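Local coordinates for protein cellulose 1,4-beta-cellobiosidase (Thermobifida fusca, PDB 4JJJ) that probably hydrolyses cellulose as a family 48 cellobiohydrolase, of which this chain is the catalytic domain, at residues Gln4-Leu7 / Glu8-Lys12; Ala531-Ala534 / His535-Ser538. The protein carries 1 engineered substitution. All coordinates share one frame; numbering follows the deposited sequence. Where two conformers were deposited one is given.

Contact 1: residues Gln4-Leu7 / Glu8-Lys12; sequences QAFL and EQYEK. With ZN (zinc ion), chain P.
Four successive i to i+4 backbone hydrogen bonds join residues 4-7 to residues 8-12 within helix 2-14, from Gln-4 O to Glu-8 N through to Leu-7 O to Glu-11 N, the straightest being those given by Gln-9 N and Tyr-10 N at 172°. On the buried side, Phe-6 and Tyr-10 lie side by side, one turn apart and pointing the same way. Phe-6 CZ comes to 4.0 Å from Tyr-10 CD2, and Tyr-10 CB sits over one face of the Phe-6 ring, displaced toward its rim. The ring planes meet at 43°, an oblique pairing. Both side chains touch helix 50-67, and Phe-6 also meets Ala-627 and Ala-631 of helix 620-637; Tyr-10 OH is hydrogen-bonded to Glu-60. On another side of the helix, Ala-5 O accepts Gln-9 N at 3.0 Å and also a water at 2.8 Å, which gives its other hydrogen bond to Glu-8 OE1. The extended Glu-8 chain carries that carboxylate toward residues 535-538, where OE1 also forms a salt bridge with Arg-536 NH1. Glu-11, bent at chi2 (-76°), binds zinc through OE2 at 1.9 Å, with OE1 farther off at 3.1 Å. Asp-15, four residues on, binds the same ion: an i, i+4 carboxylate pair on helix 2-14, in a catalytic domain of (alpha/alpha)6 fold.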
loop_
_atom_site.group_PDB
_atom_site.type_symbol
_atom_site.label_atom_id
_atom_site.label_comp_id
_atom_site.label_asym_id
_atom_site.label_seq_id
_atom_site.Cartn_x
_atom_site.Cartn_y
_atom_site.Cartn_z
ATOM N N GLN A 4 15.086 -24.823 -6.373
ATOM C CA GLN A 4 15.826 -25.160 -5.098
ATOM C C GLN A 4 16.068 -23.906 -4.261
ATOM O O GLN A 4 15.812 -23.912 -3.078
ATOM C CB GLN A 4 17.187 -25.848 -5.314
ATOM C CG GLN A 4 17.056 -27.340 -4.994
ATOM C CD GLN A 4 15.884 -27.994 -5.734
ATOM O OE1 GLN A 4 14.760 -28.173 -5.186
ATOM N NE2 GLN A 4 16.132 -28.347 -7.029
ATOM N N ALA A 5 16.380 -22.834 -5.002
ATOM C CA ALA A 5 16.603 -21.489 -4.325
ATOM C C ALA A 5 15.299 -20.997 -3.745
ATOM O O ALA A 5 15.311 -20.437 -2.614
ATOM C CB ALA A 5 17.225 -20.506 -5.248
ATOM N N PHE A 6 14.205 -21.123 -4.516
ATOM C CA PHE A 6 12.883 -20.773 -3.976
ATOM C C PHE A 6 12.660 -21.546 -2.669
ATOM O O PHE A 6 12.266 -21.005 -1.670
ATOM C CB PHE A 6 11.772 -21.059 -4.978
ATOM C CG PHE A 6 10.424 -21.051 -4.323
ATOM C CD1 PHE A 6 9.838 -19.901 -3.919
ATOM C CD2 PHE A 6 9.782 -22.244 -4.080
ATOM C CE1 PHE A 6 8.605 -19.920 -3.219
ATOM C CE2 PHE A 6 8.570 -22.265 -3.440
ATOM C CZ PHE A 6 7.984 -21.137 -2.984
ATOM N N LEU A 7 12.837 -22.859 -2.730
ATOM C CA LEU A 7 12.415 -23.635 -1.558
ATOM C C LEU A 7 13.331 -23.260 -0.363
ATOM O O LEU A 7 12.834 -23.260 0.738
ATOM C CB LEU A 7 12.449 -25.146 -1.885
ATOM C CG LEU A 7 11.308 -25.664 -2.700
ATOM C CD1 LEU A 7 11.751 -27.042 -3.314
ATOM C CD2 LEU A 7 9.963 -25.629 -1.874
ATOM N N GLU A 8 14.577 -22.970 -0.595
ATOM C CA GLU A 8 15.508 -22.596 0.490
ATOM C C GLU A 8 15.039 -21.301 1.163
ATOM O O GLU A 8 15.009 -21.192 2.383
ATOM C CB GLU A 8 16.914 -22.477 -0.022
ATOM C CG GLU A 8 17.860 -21.881 0.965
ATOM C CD GLU A 8 19.229 -21.818 0.446
ATOM O OE1 GLU A 8 19.510 -21.241 -0.680
ATOM O OE2 GLU A 8 20.078 -22.283 1.347
ATOM N N GLN A 9 14.776 -20.306 0.329
ATOM C CA GLN A 9 14.281 -19.017 0.835
ATOM C C GLN A 9 12.938 -19.165 1.535
ATOM O O GLN A 9 12.720 -18.602 2.626
ATOM C CB GLN A 9 14.222 -18.052 -0.378
ATOM C CG GLN A 9 13.741 -16.639 -0.061
ATOM C CD GLN A 9 14.662 -15.797 0.782
ATOM O OE1 GLN A 9 15.744 -16.215 1.257
ATOM N NE2 GLN A 9 14.239 -14.549 0.991
ATOM N N TYR A 10 11.961 -19.895 0.927
ATOM C CA TYR A 10 10.701 -20.216 1.518
ATOM C C TYR A 10 10.917 -20.782 2.921
ATOM O O TYR A 10 10.266 -20.399 3.890
ATOM C CB TYR A 10 9.941 -21.165 0.608
ATOM C CG TYR A 10 8.627 -21.630 1.152
ATOM C CD1 TYR A 10 8.580 -22.740 1.986
ATOM C CD2 TYR A 10 7.431 -20.939 0.934
ATOM C CE1 TYR A 10 7.390 -23.160 2.550
ATOM C CE2 TYR A 10 6.271 -21.328 1.490
ATOM C CZ TYR A 10 6.173 -22.450 2.313
ATOM O OH TYR A 10 4.963 -22.862 2.837
ATOM N N GLU A 11 11.794 -21.807 3.030
ATOM C CA GLU A 11 12.054 -22.446 4.315
ATOM C C GLU A 11 12.562 -21.511 5.360
ATOM O O GLU A 11 12.129 -21.547 6.492
ATOM C CB GLU A 11 12.983 -23.675 4.108
ATOM C CG GLU A 11 13.017 -24.641 5.305
ATOM C CD GLU A 11 13.849 -24.150 6.484
ATOM O OE1 GLU A 11 14.769 -23.309 6.371
ATOM O OE2 GLU A 11 13.542 -24.661 7.589
ATOM N N LYS A 12 13.435 -20.623 4.985
ATOM C CA LYS A 12 13.896 -19.570 5.916
ATOM C C LYS A 12 12.778 -18.665 6.460
ATOM O O LYS A 12 12.676 -18.374 7.594
ATOM C CB LYS A 12 14.981 -18.720 5.249
ATOM C CG LYS A 12 16.356 -19.376 5.055
ATOM C CD LYS A 12 17.275 -18.557 4.160
ATOM C CE LYS A 12 18.621 -19.137 3.848
ATOM N NZ LYS A 12 19.437 -18.256 3.024
HETATM ZN ZN ZN P . 14.594 -24.612 9.199
HETATM O O HOH W 1 17.742 -19.310 -1.676
#

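Contact 2: residues Ala531-Ala534 / His535-Ser538; sequences ALLA and HRDS. With ZN (zinc ion), chain X.
A type I beta turn from Leu-533 to Arg-536 leads the chain out of helix 519-533 in this (alpha/alpha)6 domain, and places the zinc-binding His-535 within the turn, near the helix end. His-535 N donates to Leu-532 O at 3.1 Å. Leu-533 O takes two donors from Arg-536: a weak bond from the backbone N at 3.5 Å, which closes the turn, and a shorter one from the side-chain NE at 2.9 Å. The NE bond lies in the carbonyl plane, on a lone pair, and the oxygen is also close to the guanidinium plane. A bend at chi3 (-81°) turns the arginine head back along Leu-533, whose CD2 sits over the centre of one guanidinium face, 3.8 Å from Arg-536 CZ. Polar edge and apolar face are thus both engaged by the same leucine, which should limit rotation of the head, while NH1 has a charged partner on helix 2-14. The imidazole of His-535 is directed to another side of the turn. In the conformer given, the CD2 edge of the ring lies toward Ala-531 O, while Ala-534 O lies over one face. Gln-461, whose side chain lies beside that of His-535, makes a weak hydrogen bond from NE2 to Ala-534 O. A water bridges Ala-534 O and Arg-536 O, donating to both across the outgoing chain. With CG of His-535 anti to its carbonyl carbon (chi1 -61°), the ring of His-535 presents ND1 to the zinc ion at 2.1 Å, and three waters at 1.9 to 2.1 Å bind the same metal.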
loop_
_atom_site.group_PDB
_atom_site.type_symbol
_atom_site.label_atom_id
_atom_site.label_comp_id
_atom_site.label_asym_id
_atom_site.label_seq_id
_atom_site.Cartn_x
_atom_site.Cartn_y
_atom_site.Cartn_z
ATOM N N ALA A 531 23.046 -11.908 -8.144
ATOM C CA ALA A 531 23.367 -10.942 -7.095
ATOM C C ALA A 531 22.634 -11.233 -5.819
ATOM O O ALA A 531 23.196 -11.232 -4.734
ATOM C CB ALA A 531 23.074 -9.544 -7.618
ATOM N N LEU A 532 21.337 -11.541 -5.901
ATOM C CA LEU A 532 20.542 -11.932 -4.743
ATOM C C LEU A 532 21.149 -13.136 -4.108
ATOM O O LEU A 532 21.273 -13.208 -2.904
ATOM C CB LEU A 532 19.063 -12.100 -5.072
ATOM C CG LEU A 532 18.333 -10.788 -5.512
ATOM C CD1 LEU A 532 16.974 -11.034 -6.101
ATOM C CD2 LEU A 532 18.168 -9.857 -4.327
ATOM N N LEU A 533 21.504 -14.149 -4.882
ATOM C CA LEU A 533 22.043 -15.392 -4.300
ATOM C C LEU A 533 23.357 -15.162 -3.572
ATOM O O LEU A 533 23.642 -15.830 -2.577
ATOM C CB LEU A 533 22.146 -16.474 -5.415
ATOM C CG LEU A 533 20.859 -17.179 -5.802
ATOM C CD1 LEU A 533 21.267 -18.067 -6.996
ATOM C CD2 LEU A 533 20.201 -17.995 -4.672
ATOM N N ALA A 534 24.077 -14.163 -4.027
ATOM C CA ALA A 534 25.366 -13.801 -3.453
ATOM C C ALA A 534 25.277 -13.170 -2.116
ATOM O O ALA A 534 26.321 -13.043 -1.434
ATOM C CB ALA A 534 26.131 -12.905 -4.412
ATOM N N HIS A 535 24.079 -12.716 -1.729
ATOM C CA HIS A 535 23.832 -12.051 -0.437
ATOM C C HIS A 535 22.918 -12.876 0.530
ATOM O O HIS A 535 22.288 -12.338 1.436
ATOM C CB HIS A 535 23.333 -10.632 -0.678
ATOM C CG HIS A 535 24.333 -9.801 -1.415
ATOM N ND1 HIS A 535 25.357 -9.122 -0.794
ATOM C CD2 HIS A 535 24.452 -9.517 -2.732
ATOM C CE1 HIS A 535 26.075 -8.502 -1.698
ATOM N NE2 HIS A 535 25.521 -8.687 -2.877
ATOM N N ARG A 536 22.951 -14.206 0.417
ATOM C CA ARG A 536 22.249 -15.085 1.358
ATOM C C ARG A 536 22.846 -15.000 2.772
ATOM O O ARG A 536 24.073 -14.895 2.913
ATOM C CB ARG A 536 22.304 -16.539 0.856
ATOM C CG ARG A 536 21.317 -16.789 -0.261
ATOM C CD ARG A 536 21.368 -18.204 -0.763
ATOM N NE ARG A 536 22.438 -18.280 -1.630
ATOM C CZ ARG A 536 22.796 -19.400 -2.286
ATOM N NH1 ARG A 536 22.140 -20.525 -2.075
ATOM N NH2 ARG A 536 23.827 -19.352 -3.106
ATOM N N ASP A 537 22.007 -14.982 3.782
ATOM C CA ASP A 537 22.370 -15.150 5.165
ATOM C C ASP A 537 21.468 -16.197 5.815
ATOM O O ASP A 537 20.719 -16.935 5.115
ATOM C CB ASP A 537 22.378 -13.786 5.820
ATOM C CG ASP A 537 20.980 -13.195 5.976
ATOM O OD1 ASP A 537 19.968 -13.926 6.056
ATOM O OD2 ASP A 537 20.951 -11.951 6.170
ATOM N N SER A 538 21.601 -16.386 7.108
ATOM C CA SER A 538 20.942 -17.531 7.727
ATOM C C SER A 538 19.405 -17.462 7.638
ATOM O O SER A 538 18.754 -18.463 7.523
ATOM C CB SER A 538 21.413 -17.679 9.188
ATOM O OG SER A 538 21.098 -16.508 9.994
HETATM ZN ZN ZN X . 26.172 -9.098 1.100
HETATM O O HOH W 2 26.259 -15.005 1.213
HETATM O O HOH W 3 27.684 -7.635 0.695
HETATM O O HOH W 4 26.561 -10.893 1.710
HETATM O O HOH W 5 24.998 -8.223 2.357
#

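Overall arrangement
Contacts 1 and 2 are neighbours, with centres 12 Å apart, although helix 2-14 and the end of helix 519-533 lie far apart in sequence. Besides the charged pair, a probable hydrogen bond from Lys-12 NZ to Asp-537 O at 2.8 Å joins them, and Ala-5 CB against Leu-533 CD2 adds an apolar touch. Both are partly buried. Contact 1, regular helix, buries Ala-5, Phe-6, Gln-9 and Tyr-10 against neighbouring helices and leaves Gln-4 and Glu-11 exposed; contact 2, a helix exit with turn bonds, buries Ala-531, Leu-532 and His-535, with Arg-536 exposed. Their zinc ions differ in ligand chemistry, carboxylate oxygen in the first and imidazole nitrogen in the second.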